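Local coordinates for HTH-type transcriptional regulator mcbR (Escherichia coli UMEA 3718-1, PDB 4P9F), which represses expression of McbA by binding to its promoter region, preventing colanic acid overproduction and mucoidy, and is important for biofilm formation, at residues L50-S54 / V55-S59. Sequence-based numbering, arbitrary orientation.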
loop_
_atom_site.group_PDB
_atom_site.type_symbol
_atom_site.label_atom_id
_atom_site.label_comp_id
_atom_site.label_asym_id
_atom_site.label_seq_id
_atom_site.Cartn_x
_atom_site.Cartn_y
_atom_site.Cartn_z
ATOM N N LEU A 50 17.018 -5.656 -0.708
ATOM C CA LEU A 50 16.446 -5.885 0.626
ATOM C C LEU A 50 15.286 -4.949 0.902
ATOM O O LEU A 50 14.341 -5.331 1.594
ATOM C CB LEU A 50 17.515 -5.752 1.713
ATOM C CG LEU A 50 18.484 -6.937 1.727
ATOM C CD1 LEU A 50 19.658 -6.701 2.675
ATOM C CD2 LEU A 50 17.722 -8.207 2.102
ATOM N N ARG A 51 15.344 -3.733 0.353
ATOM C CA ARG A 51 14.204 -2.817 0.456
ATOM C C ARG A 51 12.968 -3.427 -0.215
ATOM O O ARG A 51 11.853 -3.299 0.284
ATOM C CB ARG A 51 14.533 -1.480 -0.214
ATOM C CG ARG A 51 15.502 -0.581 0.564
ATOM C CD ARG A 51 15.700 0.753 -0.182
ATOM N NE ARG A 51 16.619 1.631 0.541
ATOM C CZ ARG A 51 16.893 2.878 0.191
ATOM N NH1 ARG A 51 16.331 3.396 -0.903
ATOM N NH2 ARG A 51 17.726 3.594 0.935
ATOM N N LEU A 52 13.174 -4.097 -1.346
ATOM C CA LEU A 52 12.077 -4.742 -2.049
ATOM C C LEU A 52 11.580 -5.981 -1.290
ATOM O O LEU A 52 10.372 -6.245 -1.233
ATOM C CB LEU A 52 12.517 -5.087 -3.471
ATOM C CG LEU A 52 12.725 -3.846 -4.353
ATOM C CD1 LEU A 52 13.448 -4.190 -5.647
ATOM C CD2 LEU A 52 11.376 -3.208 -4.679
ATOM N N VAL A 53 12.504 -6.717 -0.675
ATOM C CA VAL A 53 12.130 -7.842 0.172
ATOM C C VAL A 53 11.234 -7.360 1.314
ATOM O O VAL A 53 10.242 -7.995 1.629
ATOM C CB VAL A 53 13.365 -8.579 0.730
ATOM C CG1 VAL A 53 12.988 -9.519 1.912
ATOM C CG2 VAL A 53 14.072 -9.330 -0.393
ATOM N N SER A 54 11.576 -6.224 1.914
ATOM C CA SER A 54 10.841 -5.732 3.081
ATOM C C SER A 54 9.381 -5.371 2.759
ATOM O O SER A 54 8.539 -5.355 3.658
ATOM C CB SER A 54 11.555 -4.526 3.704
ATOM O OG SER A 54 11.419 -3.385 2.882
ATOM N N VAL A 55 9.082 -5.028 1.508
ATOM C CA VAL A 55 7.685 -4.806 1.124
ATOM C C VAL A 55 7.116 -6.005 0.345
ATOM O O VAL A 55 6.059 -5.899 -0.286
ATOM C CB VAL A 55 7.500 -3.487 0.311
ATOM C CG1 VAL A 55 7.906 -2.296 1.164
ATOM C CG2 VAL A 55 8.266 -3.530 -1.020
ATOM N N ASN A 56 7.833 -7.128 0.382
ATOM C CA ASN A 56 7.396 -8.380 -0.259
ATOM C C ASN A 56 7.296 -8.322 -1.782
ATOM O O ASN A 56 6.546 -9.080 -2.395
ATOM C CB ASN A 56 6.048 -8.805 0.335
ATOM C CG ASN A 56 6.153 -9.081 1.817
ATOM O OD1 ASN A 56 7.065 -9.758 2.249
ATOM N ND2 ASN A 56 5.263 -8.499 2.603
ATOM N N ALA A 57 8.060 -7.412 -2.378
ATOM C CA ALA A 57 8.169 -7.283 -3.827
ATOM C C ALA A 57 9.180 -8.272 -4.394
ATOM O O ALA A 57 9.212 -8.527 -5.603
ATOM C CB ALA A 57 8.555 -5.862 -4.204
ATOM N N LEU A 58 10.065 -8.745 -3.524
ATOM C CA LEU A 58 10.994 -9.818 -3.842
ATOM C C LEU A 58 11.057 -10.776 -2.673
ATOM O O LEU A 58 10.649 -10.425 -1.571
ATOM C CB LEU A 58 12.397 -9.268 -4.133
ATOM C CG LEU A 58 12.570 -8.473 -5.428
ATOM C CD1 LEU A 58 13.968 -7.877 -5.442
ATOM C CD2 LEU A 58 12.359 -9.384 -6.631
ATOM N N SER A 59 11.608 -11.964 -2.912
ATOM C CA SER A 59 11.828 -12.947 -1.861
ATOM C C SER A 59 13.328 -13.233 -1.683
ATOM O O SER A 59 14.093 -13.162 -2.636
ATOM C CB SER A 59 11.106 -14.265 -2.191
ATOM O OG SER A 59 9.707 -14.078 -2.266
#
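A Schellman motif closes helix 42-54, with N56 in the left-handed conformation (phi 65°) as its C-prime residue: A57 N donates to L52 O at 2.8 Å, and N56 N hydrogen-bonds V53 O, also at 2.8 Å, from well above the carbonyl plane. L52 O also receives weak bonds from V55 N and L58 N, so three amides converge on one carbonyl. The side chains of L52 and L58 meet at an angle, L58 CD1 lying 3.7 Å from L52 CB, while L52 CD2 meets A57 CB at 3.9 Å. This turn belongs to the winged helix-turn-helix of the GntR family: it leads from the helix whose first part completes the DNA-binding motif into wing strand 59-61. V53 CA makes a CA-H...O contact with L58 O at 3.5 Å, and V53 CG2 touches L58 CB. S54 OG sits between the backbone N and the carbonyl carbon (chi1 72°), from where it donates to R51 O at 2.6 Å, a carbonyl otherwise given a weak bond by V55 N. An alanine at S54 would remove that hydroxyl and probably leave R51 O with the weak V55 amide as its remaining partner here. L52 also packs on L14 of helix 6-19, and N56 ND2 hydrogen-bonds E147 of the second subunit.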